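Local coordinates for protein NADP-dependent 2-hydroxyacid dehydrogenase (Rhizobium etli, PDB 4XCV) that binds NADPH and probably interconverts 2-hydroxyacids and 2-oxoacids with that cofactor, at residues A[142-148]-A[164-170]; A[195-201]-A[229-235]. All coordinates share one frame; numbering follows the deposited sequence. Where two conformers were deposited one is given.

Contact 1: residues A[142-148]-A[164-170]; sequences TVGVMGL and FNVIGWS. With NDP (NADPH dihydro-nicotinamide-adenine-dinucleotide phosphate), chain B.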
ATOM      1  N   THR A 142       7.840  12.425  -5.077  1.00 11.13           N
ATOM      2  CA  THR A 142       7.053  12.524  -6.315  1.00 11.04           C
ATOM      3  C   THR A 142       7.090  11.222  -7.081  1.00 10.57           C
ATOM      4  O   THR A 142       8.150  10.702  -7.469  1.00 11.00           O
ATOM      5  CB  THR A 142       7.579  13.619  -7.216  1.00 11.66           C
ATOM      6  OG1 THR A 142       7.441  14.882  -6.533  1.00 13.00           O
ATOM      7  CG2 THR A 142       6.842  13.714  -8.561  1.00 11.82           C
ATOM      8  N   VAL A 143       5.899  10.676  -7.273  1.00  9.90           N
ATOM      9  CA  VAL A 143       5.698   9.539  -8.179  1.00  9.62           C
ATOM     10  C   VAL A 143       5.324  10.068  -9.560  1.00  9.65           C
ATOM     11  O   VAL A 143       4.368  10.852  -9.707  1.00 10.21           O
ATOM     12  CB  VAL A 143       4.601   8.580  -7.668  1.00  9.62           C
ATOM     13  CG1 VAL A 143       4.534   7.383  -8.593  1.00  9.70           C
ATOM     14  CG2 VAL A 143       4.877   8.139  -6.238  1.00 10.06           C
ATOM     15  N   GLY A 144       6.134   9.697 -10.562  1.00  9.47           N
ATOM     16  CA  GLY A 144       5.890  10.042 -11.951  1.00  9.55           C
ATOM     17  C   GLY A 144       5.314   8.859 -12.684  1.00  9.46           C
ATOM     18  O   GLY A 144       6.007   7.852 -12.870  1.00 10.14           O
ATOM     19  N   VAL A 145       4.036   8.965 -13.078  1.00  9.31           N
ATOM     20  CA  VAL A 145       3.350   7.875 -13.764  1.00  9.54           C
ATOM     21  C   VAL A 145       3.470   8.076 -15.274  1.00 10.07           C
ATOM     22  O   VAL A 145       3.034   9.092 -15.810  1.00 10.19           O
ATOM     23  CB  VAL A 145       1.892   7.777 -13.308  1.00  9.57           C
ATOM     24  CG1 VAL A 145       1.211   6.620 -13.995  1.00  9.77           C
ATOM     25  CG2 VAL A 145       1.842   7.602 -11.788  1.00  9.77           C
ATOM     26  N   MET A 146       4.023   7.084 -15.948  1.00 10.35           N
ATOM     27  CA  MET A 146       4.206   7.092 -17.402  1.00 10.92           C
ATOM     28  C   MET A 146       3.138   6.204 -17.987  1.00 10.54           C
ATOM     29  O   MET A 146       3.135   4.974 -17.831  1.00 10.82           O
ATOM     30  CB  MET A 146       5.602   6.635 -17.814  1.00 12.57           C
ATOM     31  CG  MET A 146       6.661   7.537 -17.206  1.00 13.44           C
ATOM     32  SD  MET A 146       8.375   7.166 -17.695  1.00 17.31           S
ATOM     33  CE  MET A 146       8.523   8.037 -19.186  1.00 18.92           C
ATOM     34  N   GLY A 147       2.202   6.869 -18.675  1.00 10.68           N
ATOM     35  CA  GLY A 147       0.999   6.192 -19.165  1.00 10.64           C
ATOM     36  C   GLY A 147      -0.151   6.634 -18.284  1.00 10.44           C
ATOM     37  O   GLY A 147      -0.158   6.377 -17.070  1.00 10.67           O
ATOM     38  N   LEU A 148      -1.109   7.328 -18.883  1.00 10.38           N
ATOM     39  CA  LEU A 148      -2.247   7.884 -18.181  1.00 10.24           C
ATOM     40  C   LEU A 148      -3.503   7.382 -18.848  1.00 11.01           C
ATOM     41  O   LEU A 148      -4.436   8.165 -19.141  1.00 12.47           O
ATOM     42  CB  LEU A 148      -2.172   9.408 -18.173  1.00 10.60           C
ATOM     43  CG  LEU A 148      -1.003   9.972 -17.397  1.00 10.54           C
ATOM     44  CD1 LEU A 148      -1.024  11.471 -17.518  1.00 10.94           C
ATOM     45  CD2 LEU A 148      -0.970   9.520 -15.922  1.00 10.71           C
ATOM     46  N   PHE A 164       1.086  10.833  -1.789  1.00 10.17           N
ATOM     47  CA  PHE A 164       2.224  11.143  -2.663  1.00 10.32           C
ATOM     48  C   PHE A 164       1.964  12.399  -3.457  1.00 10.85           C
ATOM     49  O   PHE A 164       0.835  12.696  -3.814  1.00 11.44           O
ATOM     50  CB  PHE A 164       2.467  10.002  -3.645  1.00 10.04           C
ATOM     51  CG  PHE A 164       3.060   8.777  -3.023  1.00 10.28           C
ATOM     52  CD1 PHE A 164       4.427   8.714  -2.749  1.00 10.30           C
ATOM     53  CD2 PHE A 164       2.262   7.685  -2.711  1.00 10.36           C
ATOM     54  CE1 PHE A 164       4.987   7.579  -2.218  1.00 10.82           C
ATOM     55  CE2 PHE A 164       2.803   6.554  -2.134  1.00 10.40           C
ATOM     56  CZ  PHE A 164       4.173   6.506  -1.899  1.00 10.63           C
ATOM     57  N   ASN A 165       3.035  13.112  -3.783  1.00 10.96           N
ATOM     58  CA  ASN A 165       2.949  14.086  -4.886  1.00 11.52           C
ATOM     59  C   ASN A 165       2.997  13.229  -6.149  1.00 10.82           C
ATOM     60  O   ASN A 165       3.781  12.300  -6.217  1.00 11.40           O
ATOM     61  CB  ASN A 165       4.116  15.082  -4.822  1.00 12.67           C
ATOM     62  CG  ASN A 165       3.967  16.174  -5.827  1.00 14.10           C
ATOM     63  OD1 ASN A 165       2.930  16.826  -5.884  1.00 15.95           O
ATOM     64  ND2 ASN A 165       4.958  16.357  -6.651  1.00 14.72           N
ATOM     65  N   VAL A 166       2.129  13.505  -7.113  1.00 10.74           N
ATOM     66  CA  VAL A 166       2.074  12.719  -8.324  1.00 10.47           C
ATOM     67  C   VAL A 166       2.102  13.628  -9.528  1.00 10.62           C
ATOM     68  O   VAL A 166       1.423  14.630  -9.560  1.00 11.40           O
ATOM     69  CB  VAL A 166       0.798  11.840  -8.358  1.00 10.41           C
ATOM     70  CG1 VAL A 166       0.781  10.963  -9.605  1.00 10.84           C
ATOM     71  CG2 VAL A 166       0.674  10.993  -7.084  1.00 10.70           C
ATOM     72  N   ILE A 167       2.883  13.228 -10.524  1.00  9.87           N
ATOM     73  CA  ILE A 167       2.908  13.896 -11.828  1.00 10.25           C
ATOM     74  C   ILE A 167       2.719  12.813 -12.890  1.00  9.77           C
ATOM     75  O   ILE A 167       2.930  11.629 -12.613  1.00  9.97           O
ATOM     76  CB  ILE A 167       4.184  14.717 -12.050  1.00 10.91           C
ATOM     77  CG1 ILE A 167       5.438  13.853 -12.030  1.00 11.21           C
ATOM     78  CG2 ILE A 167       4.259  15.795 -10.995  1.00 11.57           C
ATOM     79  CD1 ILE A 167       6.752  14.585 -12.293  1.00 11.88           C
ATOM     80  N   GLY A 168       2.302  13.201 -14.103  1.00  9.92           N
ATOM     81  CA  GLY A 168       2.074  12.221 -15.158  1.00  9.72           C
ATOM     82  C   GLY A 168       2.616  12.629 -16.493  1.00  9.72           C
ATOM     83  O   GLY A 168       2.835  13.808 -16.789  1.00 10.32           O
ATOM     84  N   TRP A 169       2.831  11.607 -17.315  1.00  9.65           N
ATOM     85  CA  TRP A 169       3.380  11.783 -18.639  1.00 10.12           C
ATOM     86  C   TRP A 169       2.616  10.842 -19.584  1.00  9.95           C
ATOM     87  O   TRP A 169       2.373   9.685 -19.272  1.00  9.99           O
ATOM     88  CB  TRP A 169       4.869  11.443 -18.609  1.00 10.70           C
ATOM     89  CG  TRP A 169       5.588  11.532 -19.935  1.00 11.62           C
ATOM     90  CD1 TRP A 169       6.124  12.668 -20.490  1.00 12.67           C
ATOM     91  CD2 TRP A 169       5.911  10.474 -20.841  1.00 11.90           C
ATOM     92  NE1 TRP A 169       6.784  12.365 -21.657  1.00 13.81           N
ATOM     93  CE2 TRP A 169       6.668  11.023 -21.894  1.00 12.82           C
ATOM     94  CE3 TRP A 169       5.692   9.100 -20.859  1.00 11.83           C
ATOM     95  CZ2 TRP A 169       7.194  10.254 -22.936  1.00 13.09           C
ATOM     96  CZ3 TRP A 169       6.227   8.358 -21.872  1.00 12.53           C
ATOM     97  CH2 TRP A 169       6.962   8.917 -22.895  1.00 12.79           C
ATOM     98  N   SER A 170       2.252  11.376 -20.736  1.00 10.01           N
ATOM     99  CA  SER A 170       1.556  10.584 -21.772  1.00 10.30           C
ATOM    100  C   SER A 170       1.798  11.207 -23.103  1.00 10.94           C
ATOM    101  O   SER A 170       2.390  12.268 -23.206  1.00 11.09           O
ATOM    102  CB  SER A 170       0.078  10.461 -21.456  1.00 10.28           C
ATOM    103  OG  SER A 170      -0.556  11.701 -21.269  1.00 10.57           O
TER
HETATM  104  PA  NDP B 401      -4.204   2.630 -22.383  1.00 10.13           P
HETATM  105  O1A NDP B 401      -5.516   2.967 -21.745  1.00 10.59           O
HETATM  106  O2A NDP B 401      -4.119   2.364 -23.872  1.00 11.81           O
HETATM  107  O5B NDP B 401      -3.192   3.807 -21.998  1.00  9.86           O
HETATM  108  C5B NDP B 401      -1.891   3.831 -22.595  1.00 10.21           C
HETATM  109  C4B NDP B 401      -1.203   5.085 -22.110  1.00  9.66           C
HETATM  110  O4B NDP B 401       0.138   5.058 -22.589  1.00  9.81           O
HETATM  111  C3B NDP B 401      -1.863   6.339 -22.634  1.00  9.27           C
HETATM  112  O3B NDP B 401      -1.825   7.378 -21.634  1.00  9.61           O
HETATM  113  C2B NDP B 401      -0.963   6.673 -23.793  1.00  9.45           C
HETATM  114  O2B NDP B 401      -0.915   8.080 -24.154  1.00 10.19           O
HETATM  115  C1B NDP B 401       0.401   6.265 -23.239  1.00  9.23           C
HETATM  116  N9A NDP B 401       1.414   6.071 -24.278  1.00  9.95           N
HETATM  117  C8A NDP B 401       1.341   5.168 -25.275  1.00 10.27           C
HETATM  118  N7A NDP B 401       2.409   5.344 -26.113  1.00 10.85           N
HETATM  119  C5A NDP B 401       3.112   6.408 -25.623  1.00 10.80           C
HETATM  120  C6A NDP B 401       4.236   7.106 -26.065  1.00 11.96           C
HETATM  121  N6A NDP B 401       4.915   6.718 -27.145  1.00 14.36           N
HETATM  122  N1A NDP B 401       4.651   8.152 -25.341  1.00 12.10           N
HETATM  123  C2A NDP B 401       3.989   8.531 -24.226  1.00 11.26           C
HETATM  124  N3A NDP B 401       2.894   7.920 -23.745  1.00 10.68           N
HETATM  125  C4A NDP B 401       2.495   6.857 -24.477  1.00 10.42           C
HETATM  126  O3  NDP B 401      -3.549   1.351 -21.660  1.00 10.10           O
HETATM  127  PN  NDP B 401      -3.807   0.769 -20.184  1.00 10.01           P
HETATM  128  O1N NDP B 401      -3.599   1.895 -19.227  1.00  9.85           O
HETATM  129  O2N NDP B 401      -5.086   0.081 -20.106  1.00 11.10           O
HETATM  130  O5D NDP B 401      -2.673  -0.324 -20.097  1.00 10.24           O
HETATM  131  C5D NDP B 401      -1.297   0.030 -20.293  1.00 10.87           C
HETATM  132  C4D NDP B 401      -0.534  -1.274 -20.561  1.00 11.16           C
HETATM  133  O4D NDP B 401      -0.452  -2.046 -19.372  1.00 10.95           O
HETATM  134  C3D NDP B 401      -1.175  -2.211 -21.546  1.00 12.09           C
HETATM  135  O3D NDP B 401      -0.861  -1.846 -22.902  1.00 14.52           O
HETATM  136  C2D NDP B 401      -0.621  -3.575 -21.166  1.00 12.13           C
HETATM  137  O2D NDP B 401       0.539  -3.867 -21.983  1.00 16.05           O
HETATM  138  C1D NDP B 401      -0.144  -3.394 -19.754  1.00 10.88           C
HETATM  139  N1N NDP B 401      -0.772  -4.259 -18.751  1.00 10.24           N
HETATM  140  C2N NDP B 401      -0.002  -5.008 -17.899  1.00 11.17           C
HETATM  141  C3N NDP B 401      -0.555  -5.889 -17.034  1.00 12.05           C
HETATM  142  C7N NDP B 401       0.226  -6.657 -16.098  1.00 14.49           C
HETATM  143  O7N NDP B 401      -0.318  -7.680 -15.620  1.00 21.82           O
HETATM  144  N7N NDP B 401       1.443  -6.322 -15.711  1.00 12.74           N
HETATM  145  C4N NDP B 401      -2.026  -6.005 -16.937  1.00 11.78           C
HETATM  146  C5N NDP B 401      -2.734  -5.138 -17.861  1.00 11.23           C
HETATM  147  C6N NDP B 401      -2.166  -4.338 -18.736  1.00 11.02           C
HETATM  148  P2B NDP B 401      -2.276   8.838 -24.603  1.00 10.69           P
HETATM  149  O1X NDP B 401      -1.819  10.155 -25.142  1.00 12.16           O
HETATM  150  O2X NDP B 401      -2.921   7.943 -25.647  1.00 12.34           O
HETATM  151  O3X NDP B 401      -3.138   8.914 -23.410  1.00 12.18           O
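Strands 142-146 and 165-169 are the parallel pair of the first beta-alpha-beta unit of the Rossmann-type NADPH-binding domain, joined through helix 150-162. Five backbone hydrogen bonds link them, from Val143 N to Asn165 O through Gly147 N to Trp169 O (2.9 Å). At the strand starts Asn165 ND2 gives Thr142 OG1 a nearly straight bond (2.9 Å, 174°), with the hydroxyl in the plane of the amide. Beside it, Thr142 CG2 rests on Ile167 CG1 at 3.7 Å. On the other side of the sheet Val143 CG2 packs obliquely on the Phe164 ring.

At the cofactor end the Met146 chain bends at its last torsion (chi3 85°). This brings CE over one face of Trp169, 3.8 Å from the centroid of the six-membered ring. The C2A corner of the inclined adenine meets the opposite face, NDP C2A lying 3.3 Å from Trp169 CZ3. Trp169 NE1 is held by Ala184 O. Replacing Trp169 by an alanine is likely to leave the adenine without this aromatic wall and Met146 CE without its ring. Leu148 N bonds ribose oxygen NDP O3B (2.8 Å), so a backbone amide grips the sugar while the flat indole meets the base through apolar contact.

Contact 2: residues A[195-201]-A[229-235]; sequences DILVGLL and VFINAGR. With NDP (NADPH dihydro-nicotinamide-adenine-dinucleotide phosphate), chain B.
This is a buried parallel strand pairing inside the seven-stranded sheet of the cofactor domain, where strand 196-199 lies beside strand 229-232. Backbone bonds run from Val229 N to Asp195 O through to Ala233 N and Gly199 O, the last at 3.1 Å.

Side chains meet on both sides of the sheet. Ile196 CG2 touches Ile231 CD1 at 3.5 Å. With chi1 of Ile231 at -60° and its chain extended beyond, CD1 reaches back to that methyl. On the other side Leu197 and Phe230 run alongside each other. In one of the two conformers of Leu197, its CD2 reaches the ring edge, 3.9 Å from Phe230 CD1. Tyr211 and Phe216 also meet that ring.

The pair belongs to a beta-alpha-beta unit of the Rossmann-type fold, and both strands run on into loops at the NADPH site. Asn232 OD1 accepts from Gly234 N (3.0 Å), which sits above the plane of the amide carbonyl. This is an Asx turn that bends the chain just past the strand. The same oxygen takes a bond from a water that also accepts from Leu201 N. Asn232 ND2 reaches Arg235 O and is also bonded to Gln239. A second water links Leu201 O (2.7 Å) with Arg235 N. Within the turned loop, Ala233 O accepts from the nicotinamide amide, NDP N7N, at 2.9 Å.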
ATOM      1  N   ASP A 195      10.889  10.992  -8.453  1.00 11.91           N
ATOM      2  CA  ASP A 195      11.595  10.133  -7.476  1.00 12.19           C
ATOM      3  C   ASP A 195      11.284   8.637  -7.689  1.00 11.54           C
ATOM      4  O   ASP A 195      12.162   7.803  -7.537  1.00 12.21           O
ATOM      5  CB  ASP A 195      11.211  10.526  -6.065  1.00 12.60           C
ATOM      6  CG  ASP A 195      11.576  11.948  -5.735  1.00 13.65           C
ATOM      7  OD1 ASP A 195      12.767  12.340  -5.914  1.00 15.08           O
ATOM      8  OD2 ASP A 195      10.674  12.685  -5.251  1.00 13.84           O
ATOM      9  N   ILE A 196      10.017   8.322  -7.925  1.00 10.51           N
ATOM     10  CA  ILE A 196       9.600   6.944  -8.228  1.00 10.27           C
ATOM     11  C   ILE A 196       8.895   6.958  -9.574  1.00  9.99           C
ATOM     12  O   ILE A 196       7.864   7.592  -9.729  1.00 10.40           O
ATOM     13  CB  ILE A 196       8.647   6.378  -7.125  1.00 10.51           C
ATOM     14  CG1 ILE A 196       9.242   6.473  -5.713  1.00 11.32           C
ATOM     15  CG2 ILE A 196       8.221   4.970  -7.522  1.00 10.34           C
ATOM     16  CD1 ILE A 196       8.276   5.958  -4.658  1.00 11.96           C
ATOM     17  N   LEU A 197       9.505   6.288 -10.555  1.00 10.12           N
ATOM     18  CA  LEU A 197       8.927   6.191 -11.885  1.00 10.31           C
ATOM     19  C   LEU A 197       8.013   4.970 -11.901  1.00  9.95           C
ATOM     20  O   LEU A 197       8.490   3.884 -11.584  1.00 10.16           O
ATOM     21  CB  LEU A 197      10.035   6.046 -12.924  0.50 10.64           C
ATOM     22  CG  LEU A 197       9.640   6.027 -14.414  0.50 10.69           C
ATOM     23  CD1 LEU A 197      10.927   6.177 -15.248  0.50 11.16           C
ATOM     24  CD2 LEU A 197       8.818   4.802 -14.850  0.50 10.45           C
ATOM     25  N   VAL A 198       6.742   5.142 -12.276  1.00  9.52           N
ATOM     26  CA  VAL A 198       5.800   4.034 -12.465  1.00  9.39           C
ATOM     27  C   VAL A 198       5.465   3.884 -13.946  1.00  9.46           C
ATOM     28  O   VAL A 198       4.854   4.763 -14.526  1.00 10.30           O
ATOM     29  CB  VAL A 198       4.531   4.239 -11.608  1.00  9.73           C
ATOM     30  CG1 VAL A 198       3.415   3.235 -11.953  1.00 10.41           C
ATOM     31  CG2 VAL A 198       4.885   4.185 -10.136  1.00  9.91           C
ATOM     32  N   GLY A 199       5.858   2.749 -14.501  1.00  9.16           N
ATOM     33  CA  GLY A 199       5.629   2.465 -15.936  1.00  9.10           C
ATOM     34  C   GLY A 199       4.361   1.690 -16.184  1.00  8.84           C
ATOM     35  O   GLY A 199       4.253   0.528 -15.764  1.00  8.96           O
ATOM     36  N   LEU A 200       3.436   2.322 -16.904  1.00  9.07           N
ATOM     37  CA  LEU A 200       2.163   1.723 -17.300  1.00  9.26           C
ATOM     38  C   LEU A 200       1.900   2.044 -18.769  1.00  9.06           C
ATOM     39  O   LEU A 200       0.812   2.493 -19.164  1.00  9.23           O
ATOM     40  CB  LEU A 200       1.010   2.197 -16.411  1.00  9.81           C
ATOM     41  CG  LEU A 200       1.051   1.673 -14.975  1.00 10.14           C
ATOM     42  CD1 LEU A 200       0.081   2.402 -14.099  1.00 10.05           C
ATOM     43  CD2 LEU A 200       0.805   0.168 -14.912  1.00 10.88           C
ATOM     44  N   LEU A 201       2.929   1.786 -19.583  1.00  9.02           N
ATOM     45  CA  LEU A 201       2.864   2.038 -21.038  1.00  9.47           C
ATOM     46  C   LEU A 201       2.574   0.741 -21.814  1.00  9.70           C
ATOM     47  O   LEU A 201       3.037  -0.328 -21.404  1.00  9.97           O
ATOM     48  CB  LEU A 201       4.204   2.597 -21.551  1.00  9.90           C
ATOM     49  CG  LEU A 201       4.606   3.988 -21.032  1.00 10.06           C
ATOM     50  CD1 LEU A 201       6.050   4.285 -21.498  1.00 10.73           C
ATOM     51  CD2 LEU A 201       3.649   5.043 -21.486  1.00 10.70           C
ATOM     52  N   VAL A 229      13.721   5.406  -7.867  1.00 11.06           N
ATOM     53  CA  VAL A 229      13.243   4.028  -8.025  1.00 10.96           C
ATOM     54  C   VAL A 229      12.514   3.840  -9.336  1.00 10.50           C
ATOM     55  O   VAL A 229      11.792   4.730  -9.770  1.00 10.84           O
ATOM     56  CB  VAL A 229      12.295   3.710  -6.846  1.00 10.76           C
ATOM     57  CG1 VAL A 229      11.622   2.370  -6.978  1.00 11.28           C
ATOM     58  CG2 VAL A 229      13.081   3.756  -5.553  1.00 11.53           C
ATOM     59  N   PHE A 230      12.715   2.668  -9.946  1.00 10.42           N
ATOM     60  CA  PHE A 230      12.060   2.296 -11.187  1.00 10.44           C
ATOM     61  C   PHE A 230      11.045   1.190 -10.964  1.00  9.90           C
ATOM     62  O   PHE A 230      11.407   0.115 -10.492  1.00 10.17           O
ATOM     63  CB  PHE A 230      13.100   1.836 -12.218  1.00 11.08           C
ATOM     64  CG  PHE A 230      12.502   1.330 -13.506  1.00 11.41           C
ATOM     65  CD1 PHE A 230      11.651   2.142 -14.254  1.00 11.87           C
ATOM     66  CD2 PHE A 230      12.739   0.063 -13.908  1.00 11.77           C
ATOM     67  CE1 PHE A 230      11.092   1.638 -15.430  1.00 12.30           C
ATOM     68  CE2 PHE A 230      12.180  -0.427 -15.066  1.00 12.11           C
ATOM     69  CZ  PHE A 230      11.387   0.361 -15.818  1.00 12.09           C
ATOM     70  N   ILE A 231       9.788   1.438 -11.357  1.00  9.97           N
ATOM     71  CA  ILE A 231       8.723   0.477 -11.247  1.00  9.68           C
ATOM     72  C   ILE A 231       8.143   0.249 -12.640  1.00  9.64           C
ATOM     73  O   ILE A 231       7.854   1.235 -13.334  1.00 10.98           O
ATOM     74  CB  ILE A 231       7.651   0.949 -10.260  1.00  9.56           C
ATOM     75  CG1 ILE A 231       8.285   1.138  -8.866  1.00  9.83           C
ATOM     76  CG2 ILE A 231       6.458   0.002 -10.244  1.00  9.66           C
ATOM     77  CD1 ILE A 231       7.293   1.568  -7.795  1.00  9.87           C
ATOM     78  N   ASN A 232       7.982  -1.002 -13.082  1.00  9.29           N
ATOM     79  CA  ASN A 232       7.338  -1.296 -14.380  1.00  9.25           C
ATOM     80  C   ASN A 232       6.375  -2.439 -14.242  1.00  9.28           C
ATOM     81  O   ASN A 232       6.731  -3.517 -13.774  1.00  9.52           O
ATOM     82  CB  ASN A 232       8.393  -1.653 -15.434  1.00  9.63           C
ATOM     83  CG  ASN A 232       7.806  -1.735 -16.833  1.00 10.00           C
ATOM     84  OD1 ASN A 232       6.716  -1.218 -17.101  1.00 10.29           O
ATOM     85  ND2 ASN A 232       8.547  -2.358 -17.736  1.00 10.30           N
ATOM     86  N   ALA A 233       5.130  -2.172 -14.643  1.00  9.33           N
ATOM     87  CA  ALA A 233       4.117  -3.233 -14.811  1.00  9.67           C
ATOM     88  C   ALA A 233       3.412  -3.120 -16.136  1.00  9.70           C
ATOM     89  O   ALA A 233       2.313  -3.632 -16.287  1.00 10.33           O
ATOM     90  CB  ALA A 233       3.108  -3.207 -13.656  1.00 10.03           C
ATOM     91  N   GLY A 234       4.045  -2.484 -17.122  1.00  9.49           N
ATOM     92  CA  GLY A 234       3.479  -2.391 -18.463  1.00  9.66           C
ATOM     93  C   GLY A 234       3.875  -3.599 -19.267  1.00  9.85           C
ATOM     94  O   GLY A 234       3.198  -4.636 -19.199  1.00 10.30           O
ATOM     95  N   ARG A 235       4.975  -3.461 -20.027  1.00 10.05           N
ATOM     96  CA  ARG A 235       5.516  -4.560 -20.797  1.00 10.96           C
ATOM     97  C   ARG A 235       7.013  -4.660 -20.569  1.00 10.88           C
ATOM     98  O   ARG A 235       7.728  -3.664 -20.508  1.00 11.07           O
ATOM     99  CB  ARG A 235       5.205  -4.350 -22.290  1.00 12.00           C
ATOM    100  CG  ARG A 235       3.716  -4.421 -22.645  0.50 12.28           C
ATOM    101  CD  ARG A 235       3.141  -5.823 -22.627  0.50 12.92           C
ATOM    102  NE  ARG A 235       3.837  -6.650 -23.597  0.50 14.13           N
ATOM    103  CZ  ARG A 235       3.526  -6.760 -24.883  0.50 14.89           C
ATOM    104  NH1 ARG A 235       2.467  -6.146 -25.408  0.50 14.94           N
ATOM    105  NH2 ARG A 235       4.287  -7.533 -25.653  0.50 16.23           N
TER
HETATM  106  PA  NDP B 401      -4.204   2.630 -22.383  1.00 10.13           P
HETATM  107  O1A NDP B 401      -5.516   2.967 -21.745  1.00 10.59           O
HETATM  108  O2A NDP B 401      -4.119   2.364 -23.872  1.00 11.81           O
HETATM  109  O5B NDP B 401      -3.192   3.807 -21.998  1.00  9.86           O
HETATM  110  C5B NDP B 401      -1.891   3.831 -22.595  1.00 10.21           C
HETATM  111  C4B NDP B 401      -1.203   5.085 -22.110  1.00  9.66           C
HETATM  112  O4B NDP B 401       0.138   5.058 -22.589  1.00  9.81           O
HETATM  113  C3B NDP B 401      -1.863   6.339 -22.634  1.00  9.27           C
HETATM  114  O3B NDP B 401      -1.825   7.378 -21.634  1.00  9.61           O
HETATM  115  C2B NDP B 401      -0.963   6.673 -23.793  1.00  9.45           C
HETATM  116  O2B NDP B 401      -0.915   8.080 -24.154  1.00 10.19           O
HETATM  117  C1B NDP B 401       0.401   6.265 -23.239  1.00  9.23           C
HETATM  118  N9A NDP B 401       1.414   6.071 -24.278  1.00  9.95           N
HETATM  119  C8A NDP B 401       1.341   5.168 -25.275  1.00 10.27           C
HETATM  120  N7A NDP B 401       2.409   5.344 -26.113  1.00 10.85           N
HETATM  121  C5A NDP B 401       3.112   6.408 -25.623  1.00 10.80           C
HETATM  122  C6A NDP B 401       4.236   7.106 -26.065  1.00 11.96           C
HETATM  123  N6A NDP B 401       4.915   6.718 -27.145  1.00 14.36           N
HETATM  124  N1A NDP B 401       4.651   8.152 -25.341  1.00 12.10           N
HETATM  125  C2A NDP B 401       3.989   8.531 -24.226  1.00 11.26           C
HETATM  126  N3A NDP B 401       2.894   7.920 -23.745  1.00 10.68           N
HETATM  127  C4A NDP B 401       2.495   6.857 -24.477  1.00 10.42           C
HETATM  128  O3  NDP B 401      -3.549   1.351 -21.660  1.00 10.10           O
HETATM  129  PN  NDP B 401      -3.807   0.769 -20.184  1.00 10.01           P
HETATM  130  O1N NDP B 401      -3.599   1.895 -19.227  1.00  9.85           O
HETATM  131  O2N NDP B 401      -5.086   0.081 -20.106  1.00 11.10           O
HETATM  132  O5D NDP B 401      -2.673  -0.324 -20.097  1.00 10.24           O
HETATM  133  C5D NDP B 401      -1.297   0.030 -20.293  1.00 10.87           C
HETATM  134  C4D NDP B 401      -0.534  -1.274 -20.561  1.00 11.16           C
HETATM  135  O4D NDP B 401      -0.452  -2.046 -19.372  1.00 10.95           O
HETATM  136  C3D NDP B 401      -1.175  -2.211 -21.546  1.00 12.09           C
HETATM  137  O3D NDP B 401      -0.861  -1.846 -22.902  1.00 14.52           O
HETATM  138  C2D NDP B 401      -0.621  -3.575 -21.166  1.00 12.13           C
HETATM  139  O2D NDP B 401       0.539  -3.867 -21.983  1.00 16.05           O
HETATM  140  C1D NDP B 401      -0.144  -3.394 -19.754  1.00 10.88           C
HETATM  141  N1N NDP B 401      -0.772  -4.259 -18.751  1.00 10.24           N
HETATM  142  C2N NDP B 401      -0.002  -5.008 -17.899  1.00 11.17           C
HETATM  143  C3N NDP B 401      -0.555  -5.889 -17.034  1.00 12.05           C
HETATM  144  C7N NDP B 401       0.226  -6.657 -16.098  1.00 14.49           C
HETATM  145  O7N NDP B 401      -0.318  -7.680 -15.620  1.00 21.82           O
HETATM  146  N7N NDP B 401       1.443  -6.322 -15.711  1.00 12.74           N
HETATM  147  C4N NDP B 401      -2.026  -6.005 -16.937  1.00 11.78           C
HETATM  148  C5N NDP B 401      -2.734  -5.138 -17.861  1.00 11.23           C
HETATM  149  C6N NDP B 401      -2.166  -4.338 -18.736  1.00 11.02           C
HETATM  150  P2B NDP B 401      -2.276   8.838 -24.603  1.00 10.69           P
HETATM  151  O1X NDP B 401      -1.819  10.155 -25.142  1.00 12.16           O
HETATM  152  O2X NDP B 401      -2.921   7.943 -25.647  1.00 12.34           O
HETATM  153  O3X NDP B 401      -3.138   8.914 -23.410  1.00 12.18           O
HETATM  154  O   HOH W   1       5.684   0.666 -18.866  1.00 10.23           O
HETATM  155  O   HOH W   2       5.656  -0.840 -21.118  1.00 10.34           O

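In the fold
Both contacts are buried and belong to one parallel sheet. Strands 142-146 and 196-199 are neighbours in it, so the four segments form a continuous run of strands. Met146 O to Leu200 N and Met146 N to Val198 O, each 2.8 Å, are probable hydrogen bonds between them, and Val143 CG1 packs on Val198 CG2. Asp195 adds a side-chain bond to Thr142 N and a salt bridge to Arg220. Contact 1 meets the adenosine end of NADPH with an aromatic face and a backbone amide. Contact 2 reaches mainly the nicotinamide end, through a backbone carbonyl, in loops tied by an asparagine and waters, though Leu201 also touches the adenosine.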